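Local coordinates for protein argonaute (Methanocaldococcus jannaschii, PDB 5G5S), which cuts single-stranded DNA targets matched to a short 5'-phosphorylated DNA guide, and may defend the cell against invading genetic elements, at residues 324-328 with 329-333; 477-480 with 481-484; 495-499 with 500-504; 661-664 with 665-669; 681-684 with 685-688. One frame throughout, in Å; residues are numbered along the deposited sequence.

Interaction 1: 324-328 with 329-333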
loop_
_atom_site.group_PDB
_atom_site.type_symbol
_atom_site.label_atom_id
_atom_site.label_comp_id
_atom_site.label_asym_id
_atom_site.label_seq_id
_atom_site.Cartn_x
_atom_site.Cartn_y
_atom_site.Cartn_z
ATOM N N THR A 324 11.421 28.489 -9.304
ATOM C CA THR A 324 11.335 29.127 -7.984
ATOM C C THR A 324 11.158 28.094 -6.875
ATOM O O THR A 324 10.381 27.152 -7.033
ATOM C CB THR A 324 10.163 30.117 -7.915
ATOM O OG1 THR A 324 9.607 30.330 -9.213
ATOM C CG2 THR A 324 10.549 31.431 -7.252
ATOM N N LYS A 325 11.853 28.302 -5.738
ATOM C CA LYS A 325 11.799 27.422 -4.569
ATOM C C LYS A 325 10.518 27.602 -3.764
ATOM O O LYS A 325 10.161 28.718 -3.380
ATOM C CB LYS A 325 13.039 27.586 -3.675
ATOM C CG LYS A 325 14.050 26.459 -3.833
ATOM C CD LYS A 325 15.461 26.907 -3.480
ATOM C CE LYS A 325 15.856 26.600 -2.053
ATOM N NZ LYS A 325 16.784 25.442 -1.975
ATOM N N ILE A 326 9.833 26.480 -3.529
ATOM C CA ILE A 326 8.602 26.346 -2.762
ATOM C C ILE A 326 8.867 25.224 -1.754
ATOM O O ILE A 326 9.576 24.278 -2.089
ATOM C CB ILE A 326 7.408 26.102 -3.744
ATOM C CG1 ILE A 326 6.517 27.353 -3.912
ATOM C CG2 ILE A 326 6.604 24.805 -3.513
ATOM C CD1 ILE A 326 5.707 27.815 -2.655
ATOM N N TYR A 327 8.392 25.357 -0.510
ATOM C CA TYR A 327 8.644 24.332 0.511
ATOM C C TYR A 327 7.439 23.449 0.779
ATOM O O TYR A 327 7.580 22.367 1.351
ATOM C CB TYR A 327 9.201 24.959 1.803
ATOM C CG TYR A 327 10.646 25.387 1.667
ATOM C CD1 TYR A 327 10.978 26.649 1.180
ATOM C CD2 TYR A 327 11.685 24.509 1.973
ATOM C CE1 TYR A 327 12.305 27.032 1.010
ATOM C CE2 TYR A 327 13.019 24.890 1.829
ATOM C CZ TYR A 327 13.324 26.149 1.335
ATOM O OH TYR A 327 14.636 26.532 1.183
ATOM N N SER A 328 6.252 23.908 0.363
ATOM C CA SER A 328 4.998 23.177 0.529
ATOM C C SER A 328 4.046 23.483 -0.630
ATOM O O SER A 328 4.156 24.543 -1.238
ATOM C CB SER A 328 4.361 23.530 1.870
ATOM O OG SER A 328 3.212 22.743 2.135
ATOM N N THR A 329 3.118 22.567 -0.938
ATOM C CA THR A 329 2.134 22.781 -2.014
ATOM C C THR A 329 0.891 23.540 -1.481
ATOM O O THR A 329 -0.014 23.874 -2.256
ATOM C CB THR A 329 1.761 21.461 -2.709
ATOM O OG1 THR A 329 1.195 20.569 -1.749
ATOM C CG2 THR A 329 2.938 20.813 -3.443
ATOM N N ASN A 330 0.879 23.848 -0.158
ATOM C CA ASN A 330 -0.203 24.556 0.536
ATOM C C ASN A 330 -0.452 25.981 0.017
ATOM O O ASN A 330 -1.465 26.596 0.373
ATOM C CB ASN A 330 0.005 24.532 2.062
ATOM C CG ASN A 330 1.216 25.280 2.598
ATOM O OD1 ASN A 330 2.052 25.828 1.866
ATOM N ND2 ASN A 330 1.328 25.321 3.914
ATOM N N THR A 331 0.474 26.487 -0.831
ATOM C CA THR A 331 0.421 27.815 -1.450
ATOM C C THR A 331 0.506 27.756 -2.991
ATOM O O THR A 331 0.756 28.784 -3.621
ATOM C CB THR A 331 1.509 28.742 -0.871
ATOM O OG1 THR A 331 2.794 28.177 -1.136
ATOM C CG2 THR A 331 1.320 29.039 0.621
ATOM N N LEU A 332 0.294 26.567 -3.598
ATOM C CA LEU A 332 0.367 26.416 -5.055
ATOM C C LEU A 332 -0.717 27.202 -5.809
ATOM O O LEU A 332 -0.435 27.778 -6.864
ATOM C CB LEU A 332 0.346 24.928 -5.446
ATOM C CG LEU A 332 0.955 24.544 -6.798
ATOM C CD1 LEU A 332 2.440 24.807 -6.827
ATOM C CD2 LEU A 332 0.746 23.078 -7.071
ATOM N N PHE A 333 -1.947 27.225 -5.256
ATOM C CA PHE A 333 -3.101 27.911 -5.844
ATOM C C PHE A 333 -3.706 28.952 -4.899
ATOM O O PHE A 333 -4.913 29.191 -4.938
ATOM C CB PHE A 333 -4.163 26.900 -6.316
ATOM C CG PHE A 333 -3.683 25.932 -7.372
ATOM C CD1 PHE A 333 -3.755 26.257 -8.722
ATOM C CD2 PHE A 333 -3.177 24.686 -7.018
ATOM C CE1 PHE A 333 -3.321 25.354 -9.698
ATOM C CE2 PHE A 333 -2.741 23.788 -7.993
ATOM C CZ PHE A 333 -2.815 24.128 -9.326
#
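Asn-330 bends its side chain back over Ser-328, two residues earlier, as the chain leaves edge strand 323-326. Its CB lies 3.7 Å from Ser-328 OG. With CG set between the backbone N and the carbonyl carbon (chi1 66°), the next atom comes closer, CG being 3.3 Å from Ser-328 OG. At the tip the two branches part: OD1 rests 3.3 Å from Ser-328 CB, while ND2 is farther off, 3.7 Å from Ser-328 OG. The same hydroxyl oxygen receives a weak but nearly straight bond from Asn-330 N (3.5 Å, 166°). This OG-to-N contact two residues on resembles an ST turn, though its bond is weak, and a small polar residue suits it because OG is one bond beyond CB. The chain then folds through a beta turn of roughly type I, closed by Leu-332 N on Thr-329 O. Thr-329 OG1 is held by Arg-678, and Asn-476 of helix 473-485 grips the turn through Thr-329 O and Phe-333 N. Ile-326, at the end of the strand, sends its CD1 methyl to within 3.3 Å of Thr-331 OG1; its branched side chain otherwise packs on strand 314-317, against Leu-314 and Val-316.

Interaction 2: 477-480 with 481-484; sequences NLLI and QIMG
The contact of Leu-478 with Ile-482 is packing one turn apart along helix 473-485, a buried helix of the Mid domain. Both residues face strand 428-434, where Leu-478 meets Leu-431 and Ile-482 meets Phe-429. The nearest pair is Leu-478 CG and Ile-482 CD1, at 3.9 Å. Leu-478 CG stands anti to its amide nitrogen (chi1 174°), which carries the isobutyl group along the helix toward its partner, whereas Ile-482 reaches back with an extended CG1-CD1 arm. CG1 of Ile-482 also lies 3.3 Å from Leu-478 O, so the branched chain covers the peptide as well as the neighbouring side chain. The Mid domain has a Rossmann-like fold, with helices covering a central parallel sheet, and apolar residues repeating every fourth position suit such a buried helix face. Four successive amides, from Gln-481 to Gly-484, bond to the carbonyls of Asn-477 to Ile-480; Met-483 N to Leu-479 O is the straightest, at 3.0 Å and 165°. Met-483, flexible and unbranched, bends at chi2 and chi3 and brings CG within 3.1 Å of Leu-479 O. Gln-481 instead runs extended away from the preceding turn. Its OE1 accepts from Leu-673 N, and the residue contacts guide DNA and is thought to share in binding a divalent cation beside Gln-459. On the preceding turn, Asn-477 OD1 is bonded to Arg-678 NH1, a polar tie from the helix to the loop that also holds Thr-329.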
loop_
_atom_site.group_PDB
_atom_site.type_symbol
_atom_site.label_atom_id
_atom_site.label_comp_id
_atom_site.label_asym_id
_atom_site.label_seq_id
_atom_site.Cartn_x
_atom_site.Cartn_y
_atom_site.Cartn_z
ATOM N N ASN A 477 -6.084 22.149 -2.534
ATOM C CA ASN A 477 -5.941 20.692 -2.559
ATOM C C ASN A 477 -6.720 20.030 -3.684
ATOM O O ASN A 477 -6.271 19.023 -4.225
ATOM C CB ASN A 477 -6.305 20.072 -1.214
ATOM C CG ASN A 477 -5.305 20.344 -0.124
ATOM O OD1 ASN A 477 -4.153 20.709 -0.369
ATOM N ND2 ASN A 477 -5.723 20.148 1.112
ATOM N N LEU A 478 -7.879 20.587 -4.028
ATOM C CA LEU A 478 -8.718 20.084 -5.109
ATOM C C LEU A 478 -8.014 20.311 -6.434
ATOM O O LEU A 478 -7.977 19.402 -7.255
ATOM C CB LEU A 478 -10.108 20.764 -5.095
ATOM C CG LEU A 478 -11.048 20.445 -6.270
ATOM C CD1 LEU A 478 -11.427 18.965 -6.295
ATOM C CD2 LEU A 478 -12.285 21.344 -6.250
ATOM N N LEU A 479 -7.442 21.511 -6.635
ATOM C CA LEU A 479 -6.708 21.850 -7.851
ATOM C C LEU A 479 -5.438 21.026 -8.010
ATOM O O LEU A 479 -5.167 20.591 -9.126
ATOM C CB LEU A 479 -6.463 23.366 -7.992
ATOM C CG LEU A 479 -7.717 24.207 -8.288
ATOM C CD1 LEU A 479 -7.426 25.688 -8.176
ATOM C CD2 LEU A 479 -8.310 23.870 -9.667
ATOM N N ILE A 480 -4.717 20.730 -6.890
ATOM C CA ILE A 480 -3.518 19.880 -6.882
ATOM C C ILE A 480 -3.878 18.494 -7.433
ATOM O O ILE A 480 -3.186 17.976 -8.314
ATOM C CB ILE A 480 -2.870 19.779 -5.463
ATOM C CG1 ILE A 480 -2.173 21.104 -5.076
ATOM C CG2 ILE A 480 -1.876 18.594 -5.397
ATOM C CD1 ILE A 480 -1.934 21.292 -3.609
ATOM N N GLN A 481 -4.983 17.924 -6.922
ATOM C CA GLN A 481 -5.462 16.610 -7.329
ATOM C C GLN A 481 -5.950 16.565 -8.771
ATOM O O GLN A 481 -5.659 15.588 -9.457
ATOM C CB GLN A 481 -6.479 16.042 -6.329
ATOM C CG GLN A 481 -6.644 14.536 -6.491
ATOM C CD GLN A 481 -6.999 13.812 -5.231
ATOM O OE1 GLN A 481 -6.530 14.128 -4.139
ATOM N NE2 GLN A 481 -7.779 12.759 -5.384
ATOM N N ILE A 482 -6.625 17.642 -9.247
ATOM C CA ILE A 482 -7.102 17.778 -10.629
ATOM C C ILE A 482 -5.906 17.770 -11.597
ATOM O O ILE A 482 -5.945 17.052 -12.603
ATOM C CB ILE A 482 -8.029 19.019 -10.794
ATOM C CG1 ILE A 482 -9.409 18.764 -10.143
ATOM C CG2 ILE A 482 -8.168 19.442 -12.267
ATOM C CD1 ILE A 482 -10.428 20.002 -10.110
ATOM N N MET A 483 -4.838 18.537 -11.270
ATOM C CA MET A 483 -3.583 18.602 -12.047
ATOM C C MET A 483 -2.955 17.217 -12.199
ATOM O O MET A 483 -2.546 16.854 -13.302
ATOM C CB MET A 483 -2.561 19.574 -11.405
ATOM C CG MET A 483 -3.009 21.033 -11.358
ATOM S SD MET A 483 -3.338 21.818 -12.950
ATOM C CE MET A 483 -5.117 21.750 -12.977
ATOM N N GLY A 484 -2.902 16.463 -11.093
ATOM C CA GLY A 484 -2.364 15.105 -11.047
ATOM C C GLY A 484 -3.149 14.151 -11.923
ATOM O O GLY A 484 -2.567 13.375 -12.674
#

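Interaction 3: 495-499 with 500-504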
loop_
_atom_site.group_PDB
_atom_site.type_symbol
_atom_site.label_atom_id
_atom_site.label_comp_id
_atom_site.label_asym_id
_atom_site.label_seq_id
_atom_site.Cartn_x
_atom_site.Cartn_y
_atom_site.Cartn_z
ATOM N N SER A 495 16.325 18.918 -5.589
ATOM C CA SER A 495 17.556 18.133 -5.582
ATOM C C SER A 495 17.498 16.981 -6.598
ATOM O O SER A 495 16.558 16.174 -6.573
ATOM C CB SER A 495 17.851 17.604 -4.177
ATOM O OG SER A 495 16.836 16.714 -3.732
ATOM N N LYS A 496 18.507 16.919 -7.494
ATOM C CA LYS A 496 18.634 15.860 -8.499
ATOM C C LYS A 496 19.359 14.669 -7.876
ATOM O O LYS A 496 20.332 14.837 -7.129
ATOM C CB LYS A 496 19.358 16.351 -9.759
ATOM N N THR A 497 18.871 13.464 -8.192
ATOM C CA THR A 497 19.368 12.203 -7.642
ATOM C C THR A 497 20.386 11.487 -8.551
ATOM O O THR A 497 20.371 11.745 -9.759
ATOM C CB THR A 497 18.152 11.317 -7.348
ATOM O OG1 THR A 497 17.619 10.822 -8.580
ATOM C CG2 THR A 497 17.056 12.071 -6.586
ATOM N N PRO A 498 21.214 10.528 -8.032
ATOM C CA PRO A 498 22.078 9.736 -8.937
ATOM C C PRO A 498 21.280 8.888 -9.934
ATOM O O PRO A 498 21.794 8.553 -11.006
ATOM C CB PRO A 498 22.829 8.796 -7.986
ATOM C CG PRO A 498 21.992 8.726 -6.759
ATOM C CD PRO A 498 21.365 10.077 -6.630
ATOM N N TYR A 499 20.015 8.555 -9.581
ATOM C CA TYR A 499 19.136 7.690 -10.374
ATOM C C TYR A 499 18.500 8.301 -11.586
ATOM O O TYR A 499 17.847 9.339 -11.500
ATOM C CB TYR A 499 18.062 7.018 -9.494
ATOM C CG TYR A 499 18.648 6.345 -8.276
ATOM C CD1 TYR A 499 19.401 5.180 -8.395
ATOM C CD2 TYR A 499 18.511 6.909 -7.008
ATOM C CE1 TYR A 499 19.995 4.587 -7.286
ATOM C CE2 TYR A 499 19.080 6.309 -5.886
ATOM C CZ TYR A 499 19.803 5.134 -6.028
ATOM O OH TYR A 499 20.376 4.529 -4.940
ATOM N N ASP A 500 18.663 7.628 -12.722
ATOM C CA ASP A 500 18.016 8.008 -13.973
ATOM C C ASP A 500 16.511 7.734 -13.810
ATOM O O ASP A 500 15.693 8.545 -14.228
ATOM C CB ASP A 500 18.590 7.195 -15.143
ATOM C CG ASP A 500 20.032 7.533 -15.454
ATOM O OD1 ASP A 500 20.267 8.542 -16.143
ATOM O OD2 ASP A 500 20.926 6.789 -15.006
ATOM N N TYR A 501 16.171 6.602 -13.157
ATOM C CA TYR A 501 14.812 6.164 -12.858
ATOM C C TYR A 501 14.686 5.628 -11.461
ATOM O O TYR A 501 15.587 4.961 -10.954
ATOM C CB TYR A 501 14.340 5.054 -13.823
ATOM C CG TYR A 501 14.365 5.432 -15.284
ATOM C CD1 TYR A 501 13.699 6.572 -15.743
ATOM C CD2 TYR A 501 14.999 4.622 -16.224
ATOM C CE1 TYR A 501 13.716 6.925 -17.093
ATOM C CE2 TYR A 501 15.002 4.951 -17.578
ATOM C CZ TYR A 501 14.366 6.109 -18.007
ATOM O OH TYR A 501 14.367 6.447 -19.340
ATOM N N ILE A 502 13.551 5.927 -10.846
ATOM C CA ILE A 502 13.102 5.399 -9.573
ATOM C C ILE A 502 11.791 4.741 -9.971
ATOM O O ILE A 502 10.911 5.405 -10.542
ATOM C CB ILE A 502 12.972 6.444 -8.451
ATOM C CG1 ILE A 502 14.383 6.944 -8.036
ATOM C CG2 ILE A 502 12.193 5.826 -7.251
ATOM C CD1 ILE A 502 14.408 8.287 -7.293
ATOM N N MET A 503 11.734 3.406 -9.809
ATOM C CA MET A 503 10.601 2.636 -10.270
ATOM C C MET A 503 9.882 1.930 -9.125
ATOM O O MET A 503 10.473 1.125 -8.415
ATOM C CB MET A 503 11.046 1.661 -11.373
ATOM C CG MET A 503 11.475 2.338 -12.661
ATOM S SD MET A 503 11.897 1.120 -13.929
ATOM C CE MET A 503 12.351 2.174 -15.302
ATOM N N GLY A 504 8.623 2.293 -8.941
ATOM C CA GLY A 504 7.742 1.704 -7.949
ATOM C C GLY A 504 7.091 0.491 -8.562
ATOM O O GLY A 504 6.542 0.568 -9.656
#
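The lead-in to strand 501-506, a central strand of the RNase H-like PIWI sheet, turns at Tyr-499 and Asp-500 so that Tyr-499 and Ile-502 meet. Tyr-499 CB touches Ile-502 CG1 at 4.0 Å and sits 3.5 Å from Tyr-501 O. Its ring leads away from the strand, with Pro-498 CG lying 3.8 Å above one face and displaced toward the rim, so the pyrrolidine covers the rim of that face with an apolar methylene. Ile-502 sets CG1 anti to its carbonyl carbon (chi1 -69°) and extends CD1 back toward Thr-497, whose OG1 is 4.3 Å away. Helix 656-666 covers the group, Leu-661 touching Thr-497, Tyr-499 and Ile-502 alike. Isoleucine suits the place: beta-branching favours the extended strand backbone, and the CG1-CD1 arm is long enough to reach the helix. The polar ends bond to neighbouring strands: Tyr-499 OH bonds Glu-595 OE1, and Asp-500 OD2 takes the amide of Asn-566 where strand 566-571 begins. The side-chain contact between the two halves is mainly apolar, with no polar bond between them, consistent with a bend packed by van der Waals contact, whose polar ends are tied to adjoining strands.

Interaction 4: 661-664 with 665-669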
loop_
_atom_site.group_PDB
_atom_site.type_symbol
_atom_site.label_atom_id
_atom_site.label_comp_id
_atom_site.label_asym_id
_atom_site.label_seq_id
_atom_site.Cartn_x
_atom_site.Cartn_y
_atom_site.Cartn_z
ATOM N N LEU A 661 16.006 10.488 0.407
ATOM C CA LEU A 661 15.434 10.295 -0.928
ATOM C C LEU A 661 14.009 9.746 -0.845
ATOM O O LEU A 661 13.129 10.222 -1.557
ATOM C CB LEU A 661 16.319 9.368 -1.797
ATOM C CG LEU A 661 15.709 8.907 -3.160
ATOM C CD1 LEU A 661 15.423 10.081 -4.069
ATOM C CD2 LEU A 661 16.604 7.949 -3.860
ATOM N N LEU A 662 13.794 8.734 0.002
ATOM C CA LEU A 662 12.486 8.107 0.190
ATOM C C LEU A 662 11.497 9.082 0.769
ATOM O O LEU A 662 10.359 9.137 0.291
ATOM C CB LEU A 662 12.608 6.819 1.022
ATOM C CG LEU A 662 13.455 5.695 0.378
ATOM C CD1 LEU A 662 13.573 4.504 1.303
ATOM C CD2 LEU A 662 12.934 5.292 -0.995
ATOM N N TYR A 663 11.954 9.915 1.752
ATOM C CA TYR A 663 11.161 10.993 2.337
ATOM C C TYR A 663 10.775 12.011 1.281
ATOM O O TYR A 663 9.632 12.461 1.277
ATOM C CB TYR A 663 11.905 11.708 3.490
ATOM C CG TYR A 663 11.091 12.849 4.066
ATOM C CD1 TYR A 663 9.937 12.603 4.806
ATOM C CD2 TYR A 663 11.410 14.174 3.779
ATOM C CE1 TYR A 663 9.154 13.651 5.299
ATOM C CE2 TYR A 663 10.642 15.230 4.275
ATOM C CZ TYR A 663 9.511 14.964 5.033
ATOM O OH TYR A 663 8.748 15.997 5.531
ATOM N N ASP A 664 11.728 12.403 0.418
ATOM C CA ASP A 664 11.481 13.387 -0.643
ATOM C C ASP A 664 10.404 12.885 -1.594
ATOM O O ASP A 664 9.629 13.689 -2.095
ATOM C CB ASP A 664 12.763 13.676 -1.456
ATOM C CG ASP A 664 13.898 14.381 -0.729
ATOM O OD1 ASP A 664 13.663 14.901 0.388
ATOM O OD2 ASP A 664 15.039 14.366 -1.256
ATOM N N LEU A 665 10.376 11.559 -1.845
ATOM C CA LEU A 665 9.406 10.915 -2.731
ATOM C C LEU A 665 8.001 10.836 -2.147
ATOM O O LEU A 665 7.055 10.768 -2.916
ATOM C CB LEU A 665 9.903 9.551 -3.231
ATOM C CG LEU A 665 11.116 9.575 -4.171
ATOM C CD1 LEU A 665 11.760 8.196 -4.264
ATOM C CD2 LEU A 665 10.742 10.082 -5.558
ATOM N N THR A 666 7.845 10.907 -0.806
ATOM C CA THR A 666 6.517 10.950 -0.140
ATOM C C THR A 666 5.876 12.357 -0.360
ATOM O O THR A 666 4.666 12.548 -0.185
ATOM C CB THR A 666 6.632 10.634 1.384
ATOM O OG1 THR A 666 7.221 11.746 2.087
ATOM C CG2 THR A 666 7.386 9.328 1.684
ATOM N N LYS A 667 6.720 13.338 -0.709
ATOM C CA LYS A 667 6.338 14.720 -0.966
ATOM C C LYS A 667 5.876 14.931 -2.425
ATOM O O LYS A 667 5.273 15.948 -2.716
ATOM C CB LYS A 667 7.527 15.632 -0.624
ATOM C CG LYS A 667 7.160 16.979 -0.060
ATOM C CD LYS A 667 8.415 17.825 0.123
ATOM C CE LYS A 667 8.155 19.115 0.866
ATOM N NZ LYS A 667 8.166 18.903 2.336
ATOM N N MET A 668 6.168 13.991 -3.341
ATOM C CA MET A 668 5.737 14.078 -4.749
ATOM C C MET A 668 4.300 13.549 -4.898
ATOM O O MET A 668 3.998 12.678 -5.700
ATOM C CB MET A 668 6.749 13.390 -5.693
ATOM C CG MET A 668 8.123 14.075 -5.729
ATOM S SD MET A 668 8.111 15.892 -5.981
ATOM C CE MET A 668 7.452 15.999 -7.629
ATOM N N ASN A 669 3.416 14.144 -4.116
ATOM C CA ASN A 669 2.015 13.816 -3.944
ATOM C C ASN A 669 1.047 14.774 -4.673
ATOM O O ASN A 669 1.167 15.993 -4.558
ATOM C CB ASN A 669 1.706 13.829 -2.421
ATOM C CG ASN A 669 0.359 13.276 -2.057
ATOM O OD1 ASN A 669 -0.234 13.611 -1.036
ATOM N ND2 ASN A 669 -0.127 12.364 -2.850
#
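The ring of Tyr-663 and the hydroxyl of Thr-666 meet obliquely, OG1 lying 3.9 Å from CD1, with the two side chains at about a right angle. Phe-309 also meets the phenol ring, the planes some 25° apart. The other flat group, the carboxylate of Asp-664, has its partners outside the two segments, OD1 accepting from Gln-660 NE2 and Thr-312 OG1. Thr-666 OG1 has its own acceptor in Tyr-663 O, 2.6 Å away, because a chi1 of 73° folds the hydroxyl back onto the preceding turn. The same carbonyl oxygen also takes Thr-666 N at 3.2 Å, from well above the carbonyl plane, so one residue grips it twice. A threonine suits this place: its hydroxyl adds a bond to the backbone while CG2 packs 3.3 Å from Leu-662 O. Lys-667 N similarly reaches Asp-664 O from above the plane, and its long chain carries NZ to Asn-311 OD1. Leu-661 and Leu-665 lie side by side and point the same way, CD1 to CD1 at 4.1 Å, facing strand 501-506. Bonds to the third residue back mark a tightening toward 3-10 geometry, and an inverse gamma turn centred on Met-668 follows; this is an arrangement common where an alpha-helix gives way to a turn, here on the helix that covers the RNase H-like PIWI sheet.

Interaction 5: 681-684 with 685-688; sequences RIPA and PIHY
Pro-683 occupies the N-cap position of helix 684-697, and its carbonyl oxygen takes the amide of His-687 at 3.1 Å in the carbonyl plane, while Ala-684 O takes Tyr-688 N at 2.9 Å. Ile-682, just before the cap, leans over this first turn: CD1 reaches Ile-686 CG2 at 3.8 Å, and CG1 comes to His-687 CB at 3.9 Å, near the plane of the imidazole at its edge. A chi1 of 69° places CG1 between the backbone N and the carbonyl carbon, turning the arm toward the helix. Prolines suit the start, where the first amides need no acceptor within the helix; Pro-685 CD lies 3.7 Å from Ala-684 CB. That small methyl also lets Tyr-688 approach, CE2 being 3.9 Å from Ala-684 CB. His-687 CD2 stands 3.6 Å above the tyrosine ring, offset toward its rim, and its NE2 bonds Lys-691. Tyr-688 OH bonds OG of Ser-671, a residue that contacts guide DNA, and the amide of Tyr-670. The pairing of Ile-682 with His-687 spans N' and N4, the spacing of a hydrophobic staple, although histidine is not a typical member, at the head of the PIWI helix bearing Asp-690, an active-site residue by similarity.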
loop_
_atom_site.group_PDB
_atom_site.type_symbol
_atom_site.label_atom_id
_atom_site.label_comp_id
_atom_site.label_asym_id
_atom_site.label_seq_id
_atom_site.Cartn_x
_atom_site.Cartn_y
_atom_site.Cartn_z
ATOM N N ARG A 681 2.493 8.342 3.232
ATOM C CA ARG A 681 3.129 7.467 4.205
ATOM C C ARG A 681 4.286 6.719 3.494
ATOM O O ARG A 681 5.375 6.530 4.060
ATOM C CB ARG A 681 2.115 6.448 4.772
ATOM C CG ARG A 681 2.723 5.589 5.889
ATOM C CD ARG A 681 1.743 4.687 6.590
ATOM N NE ARG A 681 2.476 3.738 7.430
ATOM C CZ ARG A 681 2.350 2.415 7.374
ATOM N NH1 ARG A 681 1.477 1.857 6.542
ATOM N NH2 ARG A 681 3.066 1.641 8.178
ATOM N N ILE A 682 4.025 6.283 2.252
ATOM C CA ILE A 682 5.006 5.549 1.468
ATOM C C ILE A 682 5.404 6.319 0.207
ATOM O O ILE A 682 4.561 7.039 -0.314
ATOM C CB ILE A 682 4.634 4.046 1.237
ATOM C CG1 ILE A 682 3.437 3.867 0.305
ATOM C CG2 ILE A 682 4.500 3.241 2.559
ATOM C CD1 ILE A 682 3.514 2.578 -0.449
ATOM N N PRO A 683 6.678 6.226 -0.278
ATOM C CA PRO A 683 7.077 6.982 -1.487
ATOM C C PRO A 683 6.097 6.902 -2.662
ATOM O O PRO A 683 5.585 5.837 -2.941
ATOM C CB PRO A 683 8.436 6.368 -1.840
ATOM C CG PRO A 683 8.978 5.901 -0.554
ATOM C CD PRO A 683 7.811 5.427 0.246
ATOM N N ALA A 684 5.844 8.031 -3.349
ATOM C CA ALA A 684 4.914 8.108 -4.488
ATOM C C ALA A 684 5.056 7.025 -5.604
ATOM O O ALA A 684 4.021 6.479 -5.987
ATOM C CB ALA A 684 4.867 9.518 -5.064
ATOM N N PRO A 685 6.270 6.616 -6.081
ATOM C CA PRO A 685 6.326 5.558 -7.116
ATOM C C PRO A 685 5.629 4.244 -6.730
ATOM O O PRO A 685 4.809 3.734 -7.511
ATOM C CB PRO A 685 7.830 5.376 -7.359
ATOM C CG PRO A 685 8.439 6.669 -6.918
ATOM C CD PRO A 685 7.625 7.122 -5.771
ATOM N N ILE A 686 5.926 3.718 -5.512
ATOM C CA ILE A 686 5.329 2.478 -5.005
ATOM C C ILE A 686 3.850 2.670 -4.612
ATOM O O ILE A 686 3.023 1.811 -4.928
ATOM C CB ILE A 686 6.218 1.735 -3.948
ATOM C CG1 ILE A 686 5.603 0.372 -3.528
ATOM C CG2 ILE A 686 6.574 2.625 -2.739
ATOM C CD1 ILE A 686 6.464 -0.517 -2.678
ATOM N N HIS A 687 3.518 3.823 -3.991
ATOM C CA HIS A 687 2.150 4.200 -3.597
ATOM C C HIS A 687 1.184 4.195 -4.805
ATOM O O HIS A 687 0.080 3.668 -4.703
ATOM C CB HIS A 687 2.154 5.588 -2.904
ATOM C CG HIS A 687 0.794 6.167 -2.677
ATOM N ND1 HIS A 687 0.039 5.824 -1.563
ATOM C CD2 HIS A 687 0.092 7.052 -3.424
ATOM C CE1 HIS A 687 -1.092 6.495 -1.672
ATOM N NE2 HIS A 687 -1.116 7.237 -2.782
ATOM N N TYR A 688 1.598 4.818 -5.919
ATOM C CA TYR A 688 0.795 4.915 -7.130
ATOM C C TYR A 688 0.745 3.615 -7.931
ATOM O O TYR A 688 -0.276 3.350 -8.562
ATOM C CB TYR A 688 1.178 6.144 -7.976
ATOM C CG TYR A 688 0.752 7.458 -7.350
ATOM C CD1 TYR A 688 -0.578 7.688 -6.997
ATOM C CD2 TYR A 688 1.659 8.502 -7.190
ATOM C CE1 TYR A 688 -0.982 8.908 -6.451
ATOM C CE2 TYR A 688 1.266 9.726 -6.651
ATOM C CZ TYR A 688 -0.055 9.919 -6.271
ATOM O OH TYR A 688 -0.437 11.114 -5.716
#

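Overall arrangement
The five contacts follow one another along the chain without nesting or crossing, each within an unbroken stretch. Interaction 1 turns the chain out of strand 323-326 and rests on the Mid helix of interaction 2, Phe-333 lying against Leu-479 and Met-483. Interaction 3 then leads into PIWI strand 501-506 and packs against the helix of interaction 4. Interactions 4 and 5, whose centres are about 8 Å apart, sit on consecutive helices, and a probable bond from Ala-684 N to Leu-665 O closes the loop between them. Pro-685 also touches Gly-504, while Lys-667 meets Tyr-327 and Asn-669 meets Ile-480, joining the turn after helix 656-666 to interactions 1 and 2.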